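Local structure of hydroxyindole o-methyltransferase (Homo sapiens, 4A6D) at residues L254-L266 / T307-L321. The protein catalyses the last step of melatonin synthesis, transferring a methyl group from S-adenosylmethionine to N-acetylserotonin, and works as a homodimer. Numbering follows the deposited sequence.
Sequences LHDWADGKCSHLL and TEGQERTPTHYHMLL. With ZN (zinc ion), chain C; SAM (S-adenosylmethionine), chain D; SO4 (sulfate ion), chain E.
His255, the inferred catalytic proton donor/acceptor, donates a hydrogen bond from ND1 to Glu311 OE2 at 2.7 Å. This His-carboxylate pair lies in the Rossmann-like methyltransferase domain; the edge of the His255 ring is turned toward the methyl carbon of S-adenosylmethionine. OE2 accepts through its syn lone pair, in the plane of the imidazole. The carboxylate itself is turned 64° from the ring. Glu311 reaches the histidine because its chain bends at chi2 (-56°).

A second polar group centres on Arg312. Its extended side chain runs into the turn before helix 259-272. NH2 donates to Trp257 O at 2.9 Å, in the carbonyl plane, and forms a salt bridge with Asp259 OD1 at 2.7 Å. NH1 donates to Leu254 O from above the carbonyl plane; Trp257 N reaches that oxygen from the opposite face. With an alanine here, Asp259 OD1 would probably lose its salt-bridge partner, and the carbonyls of Leu254 and Trp257 the donors that reach them from Arg312. The other oxygen, Asp259 OD2, accepts from His316 NE2 at 2.9 Å, and Arg312 CD lies over the His316 ring.

Backbone contacts hold the loops together. Glu308 N donates to Asp256 O, and Gly309 CA lies 3.2 Å from His255 O.

The axes of helical segments 259-266 and 314-321 cross at -52°. Leu320 is a knob among Asp259, Cys262, Ser263 and Leu266, while Leu266 CD2 meets Leu321 CD2. One water joins Ser263 OG, 2.7 Å away, to Leu320 O, to which it donates at 2.9 Å.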
ATOM      1  N   LEU A 254     -14.681  21.747   1.160  1.00 61.45           N
ATOM      2  CA  LEU A 254     -15.635  21.310   0.131  1.00 61.17           C
ATOM      3  C   LEU A 254     -15.500  19.833  -0.289  1.00 65.19           C
ATOM      4  O   LEU A 254     -16.499  19.140  -0.494  1.00 65.25           O
ATOM      5  CB  LEU A 254     -15.587  22.275  -1.095  1.00 60.25           C
ATOM      6  CG  LEU A 254     -16.085  23.716  -0.868  1.00 62.77           C
ATOM      7  CD1 LEU A 254     -16.085  24.514  -2.169  1.00 62.13           C
ATOM      8  CD2 LEU A 254     -17.494  23.749  -0.237  1.00 64.55           C
ATOM      9  N   HIS A 255     -14.281  19.334  -0.359  1.00 61.55           N
ATOM     10  CA  HIS A 255     -14.070  17.935  -0.746  1.00 61.71           C
ATOM     11  C   HIS A 255     -14.644  16.899   0.251  1.00 66.84           C
ATOM     12  O   HIS A 255     -14.818  15.743  -0.133  1.00 67.20           O
ATOM     13  CB  HIS A 255     -12.593  17.673  -1.129  1.00 61.51           C
ATOM     14  CG  HIS A 255     -11.662  17.535   0.037  1.00 65.52           C
ATOM     15  ND1 HIS A 255     -10.443  16.888  -0.088  1.00 68.61           N
ATOM     16  CD2 HIS A 255     -11.801  17.942   1.320  1.00 67.56           C
ATOM     17  CE1 HIS A 255      -9.900  16.909   1.121  1.00 67.74           C
ATOM     18  NE2 HIS A 255     -10.669  17.556   1.989  1.00 67.80           N
ATOM     19  N   ASP A 256     -14.965  17.316   1.510  1.00 63.31           N
ATOM     20  CA  ASP A 256     -15.499  16.398   2.536  1.00 64.57           C
ATOM     21  C   ASP A 256     -16.973  16.107   2.353  1.00 68.71           C
ATOM     22  O   ASP A 256     -17.500  15.180   2.979  1.00 69.55           O
ATOM     23  CB  ASP A 256     -15.330  16.990   3.953  1.00 67.09           C
ATOM     24  CG  ASP A 256     -13.916  17.266   4.443  1.00 79.69           C
ATOM     25  OD1 ASP A 256     -13.006  16.457   4.129  1.00 80.62           O
ATOM     26  OD2 ASP A 256     -13.741  18.227   5.247  1.00 81.87           O
ATOM     27  N   TRP A 257     -17.655  16.938   1.555  1.00 65.25           N
ATOM     28  CA  TRP A 257     -19.099  16.890   1.422  1.00 67.01           C
ATOM     29  C   TRP A 257     -19.612  16.754   0.015  1.00 69.07           C
ATOM     30  O   TRP A 257     -18.947  17.151  -0.934  1.00 70.09           O
ATOM     31  CB  TRP A 257     -19.707  18.172   2.032  1.00 67.37           C
ATOM     32  CG  TRP A 257     -19.125  18.630   3.346  1.00 69.63           C
ATOM     33  CD1 TRP A 257     -18.340  19.728   3.558  1.00 72.02           C
ATOM     34  CD2 TRP A 257     -19.318  18.016   4.631  1.00 70.95           C
ATOM     35  NE1 TRP A 257     -18.054  19.854   4.903  1.00 72.75           N
ATOM     36  CE2 TRP A 257     -18.617  18.797   5.580  1.00 75.19           C
ATOM     37  CE3 TRP A 257     -20.057  16.904   5.082  1.00 74.92           C
ATOM     38  CZ2 TRP A 257     -18.620  18.494   6.951  1.00 76.05           C
ATOM     39  CZ3 TRP A 257     -20.083  16.613   6.450  1.00 77.94           C
ATOM     40  CH2 TRP A 257     -19.370  17.401   7.367  1.00 78.36           C
ATOM     41  N   ALA A 258     -20.846  16.280  -0.102  1.00 65.02           N
ATOM     42  CA  ALA A 258     -21.589  16.150  -1.343  1.00 65.34           C
ATOM     43  C   ALA A 258     -22.079  17.551  -1.810  1.00 71.47           C
ATOM     44  O   ALA A 258     -22.053  18.522  -1.037  1.00 71.62           O
ATOM     45  CB  ALA A 258     -22.767  15.211  -1.132  1.00 67.22           C
ATOM     46  N   ASP A 259     -22.491  17.667  -3.085  1.00 68.19           N
ATOM     47  CA  ASP A 259     -22.952  18.930  -3.675  1.00 65.92           C
ATOM     48  C   ASP A 259     -23.938  19.753  -2.881  1.00 69.47           C
ATOM     49  O   ASP A 259     -23.738  20.964  -2.745  1.00 68.88           O
ATOM     50  CB  ASP A 259     -23.418  18.734  -5.122  1.00 68.01           C
ATOM     51  CG  ASP A 259     -22.282  18.474  -6.095  1.00 72.47           C
ATOM     52  OD1 ASP A 259     -21.153  18.183  -5.634  1.00 69.72           O
ATOM     53  OD2 ASP A 259     -22.520  18.547  -7.316  1.00 77.42           O
ATOM     54  N   GLY A 260     -24.993  19.118  -2.375  1.00 68.26           N
ATOM     55  CA  GLY A 260     -26.052  19.788  -1.600  1.00 67.35           C
ATOM     56  C   GLY A 260     -25.567  20.457  -0.328  1.00 67.05           C
ATOM     57  O   GLY A 260     -25.929  21.589  -0.067  1.00 67.03           O
ATOM     58  N   LYS A 261     -24.735  19.765   0.464  1.00 63.57           N
ATOM     59  CA  LYS A 261     -24.098  20.284   1.685  1.00 61.92           C
ATOM     60  C   LYS A 261     -23.153  21.435   1.294  1.00 65.19           C
ATOM     61  O   LYS A 261     -23.150  22.460   1.974  1.00 66.04           O
ATOM     62  CB  LYS A 261     -23.291  19.169   2.378  1.00 62.76           C
ATOM     63  CG  LYS A 261     -23.928  18.596   3.608  1.00 77.64           C
ATOM     64  CD  LYS A 261     -23.036  18.787   4.813  1.00 89.91           C
ATOM     65  CE  LYS A 261     -23.490  17.989   6.007  1.00102.33           C
ATOM     66  NZ  LYS A 261     -22.836  18.456   7.260  1.00113.04           N
ATOM     67  N   CYS A 262     -22.362  21.273   0.198  1.00 61.52           N
ATOM     68  CA  CYS A 262     -21.465  22.328  -0.313  1.00 60.67           C
ATOM     69  C   CYS A 262     -22.266  23.540  -0.661  1.00 63.87           C
ATOM     70  O   CYS A 262     -21.910  24.629  -0.228  1.00 63.42           O
ATOM     71  CB  CYS A 262     -20.660  21.848  -1.520  1.00 60.81           C
ATOM     72  SG  CYS A 262     -19.363  20.659  -1.113  1.00 63.81           S
ATOM     73  N   SER A 263     -23.368  23.355  -1.428  1.00 62.81           N
ATOM     74  CA  SER A 263     -24.258  24.447  -1.868  1.00 63.47           C
ATOM     75  C   SER A 263     -24.808  25.221  -0.701  1.00 67.96           C
ATOM     76  O   SER A 263     -24.790  26.443  -0.753  1.00 66.91           O
ATOM     77  CB  SER A 263     -25.380  23.937  -2.766  1.00 68.95           C
ATOM     78  OG  SER A 263     -24.844  23.546  -4.024  1.00 82.39           O
ATOM     79  N   HIS A 264     -25.225  24.525   0.375  0.60 65.68           N
ATOM     80  CA  HIS A 264     -25.755  25.157   1.584  0.60 66.48           C
ATOM     81  C   HIS A 264     -24.727  26.103   2.228  0.60 68.73           C
ATOM     82  O   HIS A 264     -25.046  27.267   2.486  0.60 68.69           O
ATOM     83  CB  HIS A 264     -26.273  24.092   2.571  0.60 68.59           C
ATOM     84  CG  HIS A 264     -26.764  24.635   3.881  0.60 72.72           C
ATOM     85  ND1 HIS A 264     -26.300  24.133   5.085  0.60 74.90           N
ATOM     86  CD2 HIS A 264     -27.669  25.609   4.137  0.60 74.89           C
ATOM     87  CE1 HIS A 264     -26.922  24.821   6.026  0.60 74.54           C
ATOM     88  NE2 HIS A 264     -27.755  25.718   5.504  0.60 74.91           N
ATOM     89  N   LEU A 265     -23.493  25.612   2.442  1.00 63.66           N
ATOM     90  CA  LEU A 265     -22.409  26.393   3.044  1.00 61.99           C
ATOM     91  C   LEU A 265     -22.032  27.586   2.132  1.00 63.63           C
ATOM     92  O   LEU A 265     -21.881  28.703   2.633  1.00 61.94           O
ATOM     93  CB  LEU A 265     -21.167  25.505   3.343  1.00 61.60           C
ATOM     94  CG  LEU A 265     -19.923  26.273   3.838  1.00 65.69           C
ATOM     95  CD1 LEU A 265     -20.195  27.007   5.192  1.00 66.01           C
ATOM     96  CD2 LEU A 265     -18.735  25.381   3.923  1.00 65.48           C
ATOM     97  N   LEU A 266     -21.908  27.343   0.797  1.00 58.93           N
ATOM     98  CA  LEU A 266     -21.583  28.392  -0.131  1.00 59.07           C
ATOM     99  C   LEU A 266     -22.608  29.517  -0.120  1.00 63.84           C
ATOM    100  O   LEU A 266     -22.213  30.683  -0.159  1.00 60.96           O
ATOM    101  CB  LEU A 266     -21.327  27.865  -1.542  1.00 60.08           C
ATOM    102  CG  LEU A 266     -20.057  26.993  -1.734  1.00 64.43           C
ATOM    103  CD1 LEU A 266     -19.973  26.506  -3.130  1.00 64.96           C
ATOM    104  CD2 LEU A 266     -18.800  27.749  -1.377  1.00 63.48           C
ATOM    105  N   THR A 307     -14.778  10.304   3.725  1.00 78.23           N
ATOM    106  CA  THR A 307     -15.748  11.368   3.908  1.00 76.63           C
ATOM    107  C   THR A 307     -17.090  11.082   3.185  1.00 79.09           C
ATOM    108  O   THR A 307     -17.461   9.930   2.981  1.00 76.60           O
ATOM    109  CB  THR A 307     -15.144  12.686   3.447  1.00 83.45           C
ATOM    110  OG1 THR A 307     -15.068  12.667   2.025  1.00 85.57           O
ATOM    111  CG2 THR A 307     -13.788  12.992   4.095  1.00 79.55           C
ATOM    112  N   GLU A 308     -17.808  12.167   2.804  1.00 76.63           N
ATOM    113  CA  GLU A 308     -19.086  12.151   2.077  1.00 75.93           C
ATOM    114  C   GLU A 308     -18.909  12.829   0.718  1.00 74.10           C
ATOM    115  O   GLU A 308     -19.860  12.905  -0.066  1.00 73.07           O
ATOM    116  CB  GLU A 308     -20.148  12.906   2.873  1.00 77.69           C
ATOM    117  CG  GLU A 308     -20.780  12.110   4.002  1.00 85.07           C
ATOM    118  CD  GLU A 308     -21.659  12.918   4.943  1.00104.98           C
ATOM    119  OE1 GLU A 308     -21.909  14.118   4.670  1.00 94.95           O
ATOM    120  OE2 GLU A 308     -22.089  12.344   5.971  1.00101.59           O
ATOM    121  N   GLY A 309     -17.680  13.248   0.430  1.00 67.50           N
ATOM    122  CA  GLY A 309     -17.362  13.973  -0.792  1.00 66.11           C
ATOM    123  C   GLY A 309     -16.580  13.271  -1.876  1.00 68.60           C
ATOM    124  O   GLY A 309     -16.658  12.060  -2.055  1.00 69.11           O
ATOM    125  N   GLN A 310     -15.833  14.069  -2.624  1.00 63.73           N
ATOM    126  CA  GLN A 310     -15.077  13.687  -3.814  1.00 61.85           C
ATOM    127  C   GLN A 310     -14.177  14.850  -4.136  1.00 64.15           C
ATOM    128  O   GLN A 310     -14.379  15.958  -3.612  1.00 62.87           O
ATOM    129  CB  GLN A 310     -16.070  13.509  -5.008  1.00 63.02           C
ATOM    130  CG  GLN A 310     -16.990  14.729  -5.218  1.00 54.18           C
ATOM    131  CD  GLN A 310     -18.040  14.667  -6.313  1.00 81.17           C
ATOM    132  OE1 GLN A 310     -19.224  15.013  -6.088  1.00 82.86           O
ATOM    133  NE2 GLN A 310     -17.611  14.411  -7.546  1.00 68.79           N
ATOM    134  N   GLU A 311     -13.214  14.625  -5.026  1.00 61.24           N
ATOM    135  CA  GLU A 311     -12.418  15.720  -5.565  1.00 61.44           C
ATOM    136  C   GLU A 311     -13.202  16.227  -6.791  1.00 66.24           C
ATOM    137  O   GLU A 311     -14.068  15.512  -7.305  1.00 66.19           O
ATOM    138  CB  GLU A 311     -10.967  15.299  -5.879  1.00 62.43           C
ATOM    139  CG  GLU A 311     -10.164  14.898  -4.636  1.00 63.81           C
ATOM    140  CD  GLU A 311     -10.045  15.886  -3.488  1.00 78.19           C
ATOM    141  OE1 GLU A 311     -10.043  17.115  -3.736  1.00 79.78           O
ATOM    142  OE2 GLU A 311      -9.962  15.424  -2.329  1.00 71.20           O
ATOM    143  N   ARG A 312     -13.007  17.482  -7.187  1.00 63.63           N
ATOM    144  CA  ARG A 312     -13.798  18.022  -8.305  1.00 63.00           C
ATOM    145  C   ARG A 312     -12.949  18.725  -9.327  1.00 64.98           C
ATOM    146  O   ARG A 312     -11.828  19.121  -9.021  1.00 64.30           O
ATOM    147  CB  ARG A 312     -14.940  18.953  -7.787  1.00 60.23           C
ATOM    148  CG  ARG A 312     -15.950  18.267  -6.838  1.00 67.08           C
ATOM    149  CD  ARG A 312     -16.801  19.288  -6.100  1.00 66.06           C
ATOM    150  NE  ARG A 312     -17.996  18.726  -5.469  1.00 65.31           N
ATOM    151  CZ  ARG A 312     -18.100  18.400  -4.181  1.00 74.56           C
ATOM    152  NH1 ARG A 312     -17.054  18.513  -3.371  1.00 57.21           N
ATOM    153  NH2 ARG A 312     -19.246  17.956  -3.696  1.00 63.05           N
ATOM    154  N   THR A 313     -13.499  18.892 -10.543  1.00 62.21           N
ATOM    155  CA  THR A 313     -12.901  19.631 -11.664  1.00 62.91           C
ATOM    156  C   THR A 313     -13.164  21.127 -11.507  1.00 69.75           C
ATOM    157  O   THR A 313     -14.161  21.517 -10.861  1.00 68.14           O
ATOM    158  CB  THR A 313     -13.475  19.159 -13.033  1.00 64.50           C
ATOM    159  OG1 THR A 313     -14.841  19.558 -13.156  1.00 61.24           O
ATOM    160  CG2 THR A 313     -13.285  17.630 -13.293  1.00 55.03           C
ATOM    161  N   PRO A 314     -12.337  21.992 -12.167  1.00 68.55           N
ATOM    162  CA  PRO A 314     -12.587  23.442 -12.110  1.00 67.18           C
ATOM    163  C   PRO A 314     -14.029  23.852 -12.471  1.00 72.26           C
ATOM    164  O   PRO A 314     -14.640  24.705 -11.799  1.00 70.34           O
ATOM    165  CB  PRO A 314     -11.576  23.985 -13.114  1.00 69.80           C
ATOM    166  CG  PRO A 314     -10.460  23.045 -13.045  1.00 74.06           C
ATOM    167  CD  PRO A 314     -11.124  21.708 -12.970  1.00 70.19           C
ATOM    168  N   THR A 315     -14.580  23.219 -13.526  1.00 70.01           N
ATOM    169  CA  THR A 315     -15.944  23.455 -14.003  1.00 70.47           C
ATOM    170  C   THR A 315     -16.972  23.107 -12.895  1.00 72.18           C
ATOM    171  O   THR A 315     -17.948  23.834 -12.713  1.00 68.64           O
ATOM    172  CB  THR A 315     -16.145  22.656 -15.300  1.00 82.01           C
ATOM    173  OG1 THR A 315     -15.343  23.238 -16.335  1.00 87.05           O
ATOM    174  CG2 THR A 315     -17.567  22.620 -15.753  1.00 79.93           C
ATOM    175  N   HIS A 316     -16.735  21.986 -12.162  1.00 69.82           N
ATOM    176  CA  HIS A 316     -17.607  21.538 -11.081  1.00 67.93           C
ATOM    177  C   HIS A 316     -17.633  22.565  -9.950  1.00 67.25           C
ATOM    178  O   HIS A 316     -18.721  22.936  -9.502  1.00 66.91           O
ATOM    179  CB  HIS A 316     -17.199  20.150 -10.593  1.00 69.38           C
ATOM    180  CG  HIS A 316     -18.238  19.441  -9.762  1.00 73.43           C
ATOM    181  ND1 HIS A 316     -18.114  18.097  -9.464  1.00 75.15           N
ATOM    182  CD2 HIS A 316     -19.374  19.915  -9.183  1.00 75.23           C
ATOM    183  CE1 HIS A 316     -19.173  17.794  -8.731  1.00 74.84           C
ATOM    184  NE2 HIS A 316     -19.955  18.859  -8.533  1.00 75.44           N
ATOM    185  N   TYR A 317     -16.454  23.079  -9.541  1.00 63.09           N
ATOM    186  CA  TYR A 317     -16.338  24.134  -8.519  1.00 62.63           C
ATOM    187  C   TYR A 317     -16.983  25.408  -9.015  1.00 67.10           C
ATOM    188  O   TYR A 317     -17.622  26.095  -8.224  1.00 67.83           O
ATOM    189  CB  TYR A 317     -14.887  24.397  -8.109  1.00 63.65           C
ATOM    190  CG  TYR A 317     -14.313  23.340  -7.182  1.00 64.68           C
ATOM    191  CD1 TYR A 317     -14.764  23.214  -5.870  1.00 65.00           C
ATOM    192  CD2 TYR A 317     -13.301  22.479  -7.610  1.00 66.08           C
ATOM    193  CE1 TYR A 317     -14.211  22.275  -5.002  1.00 64.55           C
ATOM    194  CE2 TYR A 317     -12.739  21.534  -6.748  1.00 66.14           C
ATOM    195  CZ  TYR A 317     -13.195  21.441  -5.444  1.00 72.72           C
ATOM    196  OH  TYR A 317     -12.667  20.509  -4.588  1.00 74.47           O
ATOM    197  N   HIS A 318     -16.918  25.655 -10.341  1.00 63.58           N
ATOM    198  CA  HIS A 318     -17.558  26.796 -10.986  1.00 64.16           C
ATOM    199  C   HIS A 318     -19.071  26.692 -10.898  1.00 66.86           C
ATOM    200  O   HIS A 318     -19.674  27.680 -10.528  1.00 65.59           O
ATOM    201  CB  HIS A 318     -17.089  26.963 -12.458  1.00 66.88           C
ATOM    202  CG  HIS A 318     -17.410  28.303 -13.053  1.00 71.58           C
ATOM    203  ND1 HIS A 318     -16.978  28.649 -14.331  1.00 75.70           N
ATOM    204  CD2 HIS A 318     -18.084  29.354 -12.528  1.00 72.27           C
ATOM    205  CE1 HIS A 318     -17.400  29.885 -14.537  1.00 75.04           C
ATOM    206  NE2 HIS A 318     -18.078  30.352 -13.484  1.00 73.95           N
ATOM    207  N   MET A 319     -19.684  25.515 -11.232  1.00 66.38           N
ATOM    208  CA  MET A 319     -21.138  25.386 -11.150  0.60 67.55           C
ATOM    209  C   MET A 319     -21.565  25.672  -9.710  1.00 68.41           C
ATOM    210  O   MET A 319     -22.457  26.505  -9.524  1.00 67.96           O
ATOM    211  CB  MET A 319     -21.643  24.015 -11.643  0.60 71.88           C
ATOM    212  CG  MET A 319     -21.248  23.714 -13.081  0.60 79.23           C
ATOM    213  SD  MET A 319     -22.580  23.187 -14.192  0.60 87.27           S
ATOM    214  CE  MET A 319     -21.885  21.595 -14.803  0.60 84.11           C
ATOM    215  N   LEU A 320     -20.886  25.050  -8.695  1.00 63.02           N
ATOM    216  CA  LEU A 320     -21.161  25.237  -7.267  1.00 60.36           C
ATOM    217  C   LEU A 320     -21.082  26.686  -6.833  1.00 63.66           C
ATOM    218  O   LEU A 320     -22.050  27.186  -6.258  1.00 62.75           O
ATOM    219  CB  LEU A 320     -20.291  24.322  -6.368  1.00 57.98           C
ATOM    220  CG  LEU A 320     -20.622  22.821  -6.368  1.00 61.24           C
ATOM    221  CD1 LEU A 320     -19.563  22.021  -5.616  1.00 58.61           C
ATOM    222  CD2 LEU A 320     -21.965  22.539  -5.722  1.00 64.27           C
ATOM    223  N   LEU A 321     -19.957  27.368  -7.133  1.00 61.41           N
ATOM    224  CA  LEU A 321     -19.772  28.777  -6.763  1.00 63.08           C
ATOM    225  C   LEU A 321     -20.708  29.712  -7.518  1.00 69.34           C
ATOM    226  O   LEU A 321     -21.242  30.650  -6.929  1.00 69.33           O
ATOM    227  CB  LEU A 321     -18.310  29.224  -6.918  1.00 63.32           C
ATOM    228  CG  LEU A 321     -17.352  28.630  -5.880  1.00 67.18           C
ATOM    229  CD1 LEU A 321     -15.921  28.753  -6.332  1.00 67.63           C
ATOM    230  CD2 LEU A 321     -17.527  29.291  -4.532  1.00 67.10           C
TER
HETATM  231 ZN    ZN C1349     -23.413  25.195 -14.117  0.50105.08          ZN
HETATM  232  N   SAM D1350      -8.554  23.853   6.519  1.00 73.56           N
HETATM  233  CA  SAM D1350      -7.678  22.874   7.199  1.00 76.92           C
HETATM  234  C   SAM D1350      -6.511  22.286   6.379  1.00 78.77           C
HETATM  235  O   SAM D1350      -6.638  22.222   5.174  1.00 76.97           O
HETATM  236  OXT SAM D1350      -5.427  21.863   6.896  1.00 79.06           O
HETATM  237  CB  SAM D1350      -8.580  21.818   7.785  1.00 76.77           C
HETATM  238  CG  SAM D1350      -9.244  20.922   6.732  1.00 75.90           C
HETATM  239  SD  SAM D1350     -10.199  19.633   7.611  1.00 77.34           S
HETATM  240  CE  SAM D1350     -10.442  18.482   6.321  1.00 78.99           C
HETATM  241  C5' SAM D1350     -11.904  20.275   7.594  1.00 75.87           C
HETATM  242  C4' SAM D1350     -11.995  21.226   8.797  1.00 75.67           C
HETATM  243  O4' SAM D1350     -13.352  21.630   8.840  1.00 75.37           O
HETATM  244  C3' SAM D1350     -11.677  20.507  10.165  1.00 77.71           C
HETATM  245  O3' SAM D1350     -10.722  21.255  10.936  1.00 80.44           O
HETATM  246  C2' SAM D1350     -13.094  20.390  10.817  1.00 77.56           C
HETATM  247  O2' SAM D1350     -13.173  20.392  12.242  1.00 77.97           O
HETATM  248  C1' SAM D1350     -13.787  21.630  10.224  1.00 76.19           C
HETATM  249  N9  SAM D1350     -15.261  21.534  10.267  1.00 76.10           N
HETATM  250  C8  SAM D1350     -16.033  20.438   9.889  1.00 75.99           C
HETATM  251  N7  SAM D1350     -17.294  20.707  10.048  1.00 76.58           N
HETATM  252  C5  SAM D1350     -17.428  21.978  10.597  1.00 76.67           C
HETATM  253  C6  SAM D1350     -18.496  22.797  11.009  1.00 76.40           C
HETATM  254  N6  SAM D1350     -19.765  22.359  10.823  1.00 76.57           N
HETATM  255  N1  SAM D1350     -18.236  24.065  11.488  1.00 76.44           N
HETATM  256  C2  SAM D1350     -16.982  24.502  11.674  1.00 76.17           C
HETATM  257  N3  SAM D1350     -15.946  23.736  11.302  1.00 76.08           N
HETATM  258  C4  SAM D1350     -16.110  22.530  10.722  1.00 76.49           C
HETATM  259  S   SO4 E1351     -18.493  34.016 -13.862  1.00 98.48           S
HETATM  260  O1  SO4 E1351     -17.718  33.783 -15.091  1.00105.39           O
HETATM  261  O2  SO4 E1351     -17.654  33.641 -12.731  1.00101.31           O
HETATM  262  O3  SO4 E1351     -18.933  35.435 -13.735  1.00104.65           O
HETATM  263  O4  SO4 E1351     -19.689  33.154 -13.871  1.00103.70           O
HETATM  264  O   HOH W   1     -24.416  25.980  -5.155  1.00 71.07           O